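Local coordinates for protein putative chorismate mutase (Yersinia pestis biovar Microtus str. 91001, PDB 2GBB) that catalyses the Claisen rearrangement of chorismate to prephenate as a secreted, all-helical chorismate mutase, at residues 18-32 with 69-81. Residues are numbered along the deposited sequence; the frame is centred on the assembly and turned at random.
Sequences KDVAGYKAENHLPIE and AKAIQYRYRADWL. With SO4 (sulfate ion), chain I; SO4 (sulfate ion), chain F; CIT (citric acid), chain J.
K24 and Q73 meet in the substrate pocket of an all-helical chorismate mutase, where segments 18-26 and 69-81 of two helices cross at -52°. Both probably bind substrate; here a citrate, likely from the crystallisation liquor, occupies the pocket and also bonds R13 and R97. The extended K24 side chain brings NZ in the carbonyl plane onto a lone pair of Q73 OE1, 2.8 Å away, while the same NZ bonds I31 O at 2.6 Å. With OE1 held by K24 NZ and NE2 donating to citrate O6 (3.1 Å), both ends of the Q73 amide are held, which fixes its rotation. Beside the pocket A21 CB packs on Q73 CA, and farther along the helix the W80 indole enters as a knob among K18, A21, G22 and A25, edge-on to the helix backbone. K18 CG lies over one face of the Y76 ring, its chain reaching on to a sulfate and to E85. After the Schellman motif at H28, the chain turns back along helix 55-82, where I31 CG2 sits over the centre of the Y74 ring, 3.8 Å from its centroid. K70 NZ, whose stronger salt bridge is to E37, also meets E32 OE1 at 3.1 Å from above the carboxylate plane. R77, bent at chi2 and chi3 (-62° and -87°), lays its guanidinium against A25 CA and sends NH1 to L29 O at 2.6 Å, nearly along the C=O axis.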
loop_
_atom_site.group_PDB
_atom_site.type_symbol
_atom_site.label_atom_id
_atom_site.label_comp_id
_atom_site.label_asym_id
_atom_site.label_seq_id
_atom_site.Cartn_x
_atom_site.Cartn_y
_atom_site.Cartn_z
ATOM N N LYS A 18 -7.615 6.460 -6.740
ATOM C CA LYS A 18 -8.426 6.004 -5.616
ATOM C C LYS A 18 -9.503 5.056 -6.133
ATOM O O LYS A 18 -9.696 4.007 -5.538
ATOM C CB LYS A 18 -9.022 7.151 -4.784
ATOM C CG LYS A 18 -9.789 6.632 -3.529
ATOM C CD LYS A 18 -10.651 7.722 -2.924
ATOM C CE LYS A 18 -11.305 7.296 -1.589
ATOM N NZ LYS A 18 -11.893 8.554 -0.972
ATOM N N ASP A 19 -10.166 5.383 -7.247
ATOM C CA ASP A 19 -11.157 4.444 -7.804
ATOM C C ASP A 19 -10.555 3.121 -8.232
ATOM O O ASP A 19 -11.217 2.081 -8.067
ATOM C CB ASP A 19 -11.850 5.018 -9.022
ATOM C CG ASP A 19 -12.863 6.101 -8.642
ATOM O OD1 ASP A 19 -13.893 5.771 -8.058
ATOM O OD2 ASP A 19 -12.584 7.270 -8.879
ATOM N N VAL A 20 -9.346 3.162 -8.811
ATOM C CA VAL A 20 -8.690 1.921 -9.268
ATOM C C VAL A 20 -8.355 1.075 -8.052
ATOM O O VAL A 20 -8.628 -0.105 -8.036
ATOM C CB VAL A 20 -7.420 2.202 -10.134
ATOM C CG1 VAL A 20 -6.741 0.876 -10.578
ATOM C CG2 VAL A 20 -7.753 3.090 -11.390
ATOM N N ALA A 21 -7.826 1.715 -6.993
ATOM C CA ALA A 21 -7.506 1.057 -5.726
ATOM C C ALA A 21 -8.753 0.418 -5.144
ATOM O O ALA A 21 -8.689 -0.712 -4.625
ATOM C CB ALA A 21 -6.934 2.084 -4.711
ATOM N N GLY A 22 -9.872 1.154 -5.187
ATOM C CA GLY A 22 -11.151 0.640 -4.638
ATOM C C GLY A 22 -11.666 -0.552 -5.414
ATOM O O GLY A 22 -12.151 -1.514 -4.811
ATOM N N TYR A 23 -11.606 -0.489 -6.748
ATOM C CA TYR A 23 -11.930 -1.630 -7.649
ATOM C C TYR A 23 -11.093 -2.876 -7.278
ATOM O O TYR A 23 -11.601 -4.023 -7.124
ATOM C CB TYR A 23 -11.672 -1.187 -9.123
ATOM C CG TYR A 23 -11.413 -2.360 -10.045
ATOM C CD1 TYR A 23 -12.472 -3.126 -10.517
ATOM C CD2 TYR A 23 -10.093 -2.747 -10.385
ATOM C CE1 TYR A 23 -12.269 -4.232 -11.308
ATOM C CE2 TYR A 23 -9.864 -3.883 -11.175
ATOM C CZ TYR A 23 -10.978 -4.594 -11.657
ATOM O OH TYR A 23 -10.848 -5.722 -12.424
ATOM N N LYS A 24 -9.791 -2.662 -7.082
ATOM C CA LYS A 24 -8.894 -3.759 -6.751
ATOM C C LYS A 24 -9.181 -4.359 -5.360
ATOM O O LYS A 24 -9.227 -5.571 -5.182
ATOM C CB LYS A 24 -7.438 -3.279 -6.906
ATOM C CG LYS A 24 -7.044 -3.173 -8.412
ATOM C CD LYS A 24 -5.630 -2.528 -8.592
ATOM C CE LYS A 24 -5.231 -2.387 -10.074
ATOM N NZ LYS A 24 -3.808 -1.722 -10.032
ATOM N N ALA A 25 -9.375 -3.504 -4.362
ATOM C CA ALA A 25 -9.635 -3.967 -2.988
ATOM C C ALA A 25 -10.900 -4.792 -2.931
ATOM O O ALA A 25 -10.896 -5.862 -2.346
ATOM C CB ALA A 25 -9.721 -2.746 -1.991
ATOM N N GLU A 26 -11.962 -4.292 -3.567
ATOM C CA GLU A 26 -13.288 -4.951 -3.696
ATOM C C GLU A 26 -13.131 -6.369 -4.232
ATOM O O GLU A 26 -13.851 -7.316 -3.872
ATOM C CB GLU A 26 -14.039 -4.164 -4.778
ATOM C CG GLU A 26 -15.524 -4.033 -4.744
ATOM C CD GLU A 26 -15.983 -2.807 -5.589
ATOM O OE1 GLU A 26 -16.835 -2.034 -5.054
ATOM O OE2 GLU A 26 -15.509 -2.611 -6.793
ATOM N N ASN A 27 -12.195 -6.517 -5.157
ATOM C CA ASN A 27 -12.074 -7.794 -5.874
ATOM C C ASN A 27 -10.911 -8.622 -5.379
ATOM O O ASN A 27 -10.606 -9.653 -5.959
ATOM C CB ASN A 27 -11.981 -7.514 -7.387
ATOM C CG ASN A 27 -13.280 -7.098 -7.923
ATOM O OD1 ASN A 27 -14.199 -7.917 -7.969
ATOM N ND2 ASN A 27 -13.424 -5.802 -8.284
ATOM N N HIS A 28 -10.247 -8.131 -4.314
ATOM C CA HIS A 28 -9.050 -8.780 -3.762
ATOM C C HIS A 28 -7.968 -8.948 -4.830
ATOM O O HIS A 28 -7.308 -10.000 -4.891
ATOM C CB HIS A 28 -9.398 -10.133 -3.133
ATOM C CG HIS A 28 -10.383 -10.042 -2.009
ATOM N ND1 HIS A 28 -11.028 -11.145 -1.487
ATOM C CD2 HIS A 28 -10.842 -8.980 -1.310
ATOM C CE1 HIS A 28 -11.841 -10.764 -0.518
ATOM N NE2 HIS A 28 -11.743 -9.457 -0.391
ATOM N N LEU A 29 -7.802 -7.942 -5.707
ATOM C CA LEU A 29 -6.786 -8.034 -6.746
ATOM C C LEU A 29 -5.485 -7.357 -6.334
ATOM O O LEU A 29 -5.511 -6.331 -5.625
ATOM C CB LEU A 29 -7.262 -7.441 -8.076
ATOM C CG LEU A 29 -8.390 -8.177 -8.804
ATOM C CD1 LEU A 29 -9.092 -7.251 -9.763
ATOM C CD2 LEU A 29 -7.942 -9.408 -9.463
ATOM N N PRO A 30 -4.337 -7.911 -6.785
ATOM C CA PRO A 30 -3.063 -7.254 -6.519
ATOM C C PRO A 30 -3.014 -5.841 -7.167
ATOM O O PRO A 30 -3.613 -5.614 -8.219
ATOM C CB PRO A 30 -2.004 -8.149 -7.190
ATOM C CG PRO A 30 -2.790 -9.259 -7.919
ATOM C CD PRO A 30 -4.228 -9.173 -7.526
ATOM N N ILE A 31 -2.291 -4.930 -6.530
ATOM C CA ILE A 31 -2.097 -3.578 -7.072
ATOM C C ILE A 31 -1.291 -3.614 -8.364
ATOM O O ILE A 31 -1.638 -2.902 -9.340
ATOM C CB ILE A 31 -1.409 -2.656 -6.074
ATOM C CG1 ILE A 31 -2.380 -2.339 -4.912
ATOM C CG2 ILE A 31 -0.851 -1.360 -6.803
ATOM C CD1 ILE A 31 -3.901 -2.136 -5.399
ATOM N N GLU A 32 -0.244 -4.457 -8.364
ATOM C CA GLU A 32 0.650 -4.564 -9.510
ATOM C C GLU A 32 0.167 -5.595 -10.521
ATOM O O GLU A 32 -0.082 -6.757 -10.202
ATOM C CB GLU A 32 2.071 -4.919 -9.076
ATOM C CG GLU A 32 3.091 -4.821 -10.247
ATOM C CD GLU A 32 4.521 -5.042 -9.760
ATOM O OE1 GLU A 32 5.079 -4.133 -9.069
ATOM O OE2 GLU A 32 5.075 -6.111 -10.056
ATOM N N ALA A 69 0.944 6.156 -9.356
ATOM C CA ALA A 69 -0.349 5.583 -9.291
ATOM C C ALA A 69 -0.375 4.344 -8.364
ATOM O O ALA A 69 -1.231 4.261 -7.492
ATOM C CB ALA A 69 -0.777 5.208 -10.700
ATOM N N LYS A 70 0.550 3.395 -8.544
ATOM C CA LYS A 70 0.642 2.269 -7.610
ATOM C C LYS A 70 0.888 2.725 -6.173
ATOM O O LYS A 70 0.259 2.203 -5.224
ATOM C CB LYS A 70 1.681 1.245 -8.067
ATOM C CG LYS A 70 1.319 0.570 -9.414
ATOM C CD LYS A 70 2.245 -0.669 -9.651
ATOM C CE LYS A 70 3.696 -0.316 -9.727
ATOM N NZ LYS A 70 4.372 -1.408 -10.419
ATOM N N ALA A 71 1.777 3.709 -6.001
ATOM C CA ALA A 71 2.065 4.210 -4.657
ATOM C C ALA A 71 0.739 4.659 -3.984
ATOM O O ALA A 71 0.427 4.305 -2.847
ATOM C CB ALA A 71 3.124 5.347 -4.716
ATOM N N ILE A 72 -0.066 5.405 -4.717
ATOM C CA ILE A 72 -1.344 5.897 -4.222
ATOM C C ILE A 72 -2.278 4.757 -3.835
ATOM O O ILE A 72 -2.906 4.762 -2.740
ATOM C CB ILE A 72 -2.010 6.759 -5.296
ATOM C CG1 ILE A 72 -1.280 8.112 -5.409
ATOM C CG2 ILE A 72 -3.505 6.890 -4.994
ATOM C CD1 ILE A 72 -1.798 9.009 -6.538
ATOM N N GLN A 73 -2.380 3.785 -4.755
ATOM C CA GLN A 73 -3.247 2.637 -4.578
ATOM C C GLN A 73 -2.820 1.805 -3.386
ATOM O O GLN A 73 -3.656 1.387 -2.611
ATOM C CB GLN A 73 -3.250 1.761 -5.820
ATOM C CG GLN A 73 -3.842 2.448 -7.085
ATOM C CD GLN A 73 -3.608 1.563 -8.294
ATOM O OE1 GLN A 73 -4.146 0.399 -8.225
ATOM N NE2 GLN A 73 -2.840 1.895 -9.231
ATOM N N TYR A 74 -1.522 1.556 -3.262
ATOM C CA TYR A 74 -1.019 0.779 -2.126
ATOM C C TYR A 74 -1.408 1.405 -0.768
ATOM O O TYR A 74 -1.841 0.714 0.157
ATOM C CB TYR A 74 0.506 0.737 -2.193
ATOM C CG TYR A 74 1.080 -0.391 -3.039
ATOM C CD1 TYR A 74 0.615 -1.698 -2.902
ATOM C CD2 TYR A 74 2.069 -0.111 -4.027
ATOM C CE1 TYR A 74 1.137 -2.743 -3.685
ATOM C CE2 TYR A 74 2.595 -1.123 -4.809
ATOM C CZ TYR A 74 2.128 -2.410 -4.643
ATOM O OH TYR A 74 2.683 -3.348 -5.436
ATOM N N ARG A 75 -1.247 2.730 -0.708
ATOM C CA ARG A 75 -1.549 3.533 0.441
ATOM C C ARG A 75 -3.025 3.482 0.780
ATOM O O ARG A 75 -3.358 3.323 1.952
ATOM C CB ARG A 75 -1.026 4.951 0.221
ATOM C CG ARG A 75 0.464 4.998 0.476
ATOM C CD ARG A 75 1.145 6.374 0.220
ATOM N NE ARG A 75 2.599 6.161 0.218
ATOM C CZ ARG A 75 3.445 6.612 -0.708
ATOM N NH1 ARG A 75 2.989 7.353 -1.727
ATOM N NH2 ARG A 75 4.756 6.311 -0.628
ATOM N N TYR A 76 -3.906 3.529 -0.242
ATOM C CA TYR A 76 -5.317 3.336 -0.013
ATOM C C TYR A 76 -5.612 1.959 0.500
ATOM O O TYR A 76 -6.443 1.812 1.421
ATOM C CB TYR A 76 -6.178 3.642 -1.260
ATOM C CG TYR A 76 -6.521 5.148 -1.387
ATOM C CD1 TYR A 76 -7.458 5.750 -0.519
ATOM C CD2 TYR A 76 -5.862 5.943 -2.315
ATOM C CE1 TYR A 76 -7.764 7.142 -0.617
ATOM C CE2 TYR A 76 -6.177 7.291 -2.483
ATOM C CZ TYR A 76 -7.111 7.907 -1.597
ATOM O OH TYR A 76 -7.386 9.263 -1.741
ATOM N N ARG A 77 -4.980 0.931 -0.087
ATOM C CA ARG A 77 -5.283 -0.453 0.377
ATOM C C ARG A 77 -4.955 -0.554 1.893
ATOM O O ARG A 77 -5.724 -1.097 2.681
ATOM C CB ARG A 77 -4.469 -1.517 -0.378
ATOM C CG ARG A 77 -4.877 -1.897 -1.746
ATOM C CD ARG A 77 -6.277 -2.531 -1.832
ATOM N NE ARG A 77 -6.411 -3.978 -1.645
ATOM C CZ ARG A 77 -6.068 -4.904 -2.527
ATOM N NH1 ARG A 77 -5.485 -4.560 -3.654
ATOM N NH2 ARG A 77 -6.253 -6.183 -2.262
ATOM N N ALA A 78 -3.813 -0.006 2.279
ATOM C CA ALA A 78 -3.359 -0.040 3.677
ATOM C C ALA A 78 -4.389 0.625 4.610
ATOM O O ALA A 78 -4.882 0.012 5.588
ATOM C CB ALA A 78 -1.988 0.623 3.778
ATOM N N ASP A 79 -4.803 1.837 4.247
ATOM C CA ASP A 79 -5.722 2.648 5.063
ATOM C C ASP A 79 -7.086 2.023 5.279
ATOM O O ASP A 79 -7.627 2.064 6.397
ATOM C CB ASP A 79 -5.918 4.031 4.433
ATOM C CG ASP A 79 -4.738 4.960 4.677
ATOM O OD1 ASP A 79 -3.776 4.588 5.372
ATOM O OD2 ASP A 79 -4.757 6.085 4.147
ATOM N N TRP A 80 -7.631 1.413 4.225
ATOM C CA TRP A 80 -8.960 0.879 4.308
ATOM C C TRP A 80 -9.031 -0.339 5.191
ATOM O O TRP A 80 -10.108 -0.641 5.674
ATOM C CB TRP A 80 -9.487 0.527 2.940
ATOM C CG TRP A 80 -9.771 1.719 2.090
ATOM C CD1 TRP A 80 -10.253 2.955 2.494
ATOM C CD2 TRP A 80 -9.658 1.772 0.666
ATOM N NE1 TRP A 80 -10.436 3.769 1.380
ATOM C CE2 TRP A 80 -10.073 3.069 0.254
ATOM C CE3 TRP A 80 -9.256 0.840 -0.310
ATOM C CZ2 TRP A 80 -10.067 3.466 -1.082
ATOM C CZ3 TRP A 80 -9.265 1.243 -1.650
ATOM C CH2 TRP A 80 -9.671 2.533 -2.007
ATOM N N LEU A 81 -7.911 -1.034 5.409
ATOM C CA LEU A 81 -7.867 -2.195 6.313
ATOM C C LEU A 81 -8.309 -1.856 7.740
ATOM O O LEU A 81 -9.023 -2.655 8.417
ATOM C CB LEU A 81 -6.497 -2.885 6.302
ATOM C CG LEU A 81 -6.081 -3.600 4.993
ATOM C CD1 LEU A 81 -4.621 -3.933 5.066
ATOM C CD2 LEU A 81 -6.891 -4.857 4.664
HETATM S S SO4 I . -0.531 -6.163 -3.785
HETATM O O1 SO4 I . 0.882 -6.396 -3.957
HETATM O O2 SO4 I . -1.324 -6.962 -4.640
HETATM O O3 SO4 I . -0.740 -6.466 -2.425
HETATM O O4 SO4 I . -0.824 -4.792 -4.082
HETATM S S SO4 F . -9.740 11.146 0.092
HETATM O O1 SO4 F . -9.202 9.824 -0.160
HETATM O O2 SO4 F . -10.887 11.348 -0.782
HETATM O O3 SO4 F . -10.150 11.241 1.492
HETATM O O4 SO4 F . -8.731 12.168 -0.160
HETATM C C1 CIT J . -4.732 0.938 -13.731
HETATM O O1 CIT J . -5.570 1.212 -14.625
HETATM O O2 CIT J . -4.697 -0.207 -13.223
HETATM C C2 CIT J . -3.748 1.991 -13.259
HETATM C C3 CIT J . -2.311 1.630 -13.629
HETATM O O7 CIT J . -2.182 1.368 -15.066
HETATM C C4 CIT J . -1.423 2.815 -13.251
HETATM C C5 CIT J . -1.445 3.866 -14.342
HETATM O O3 CIT J . -2.080 3.648 -15.425
HETATM O O4 CIT J . -0.821 4.964 -14.178
HETATM C C6 CIT J . -1.859 0.338 -12.927
HETATM O O5 CIT J . -1.412 -0.614 -13.645
HETATM O O6 CIT J . -1.964 0.191 -11.674
HETATM O O HOH W 1 1.207 -5.747 -6.199
HETATM O O HOH W 2 4.634 -2.563 -7.238
#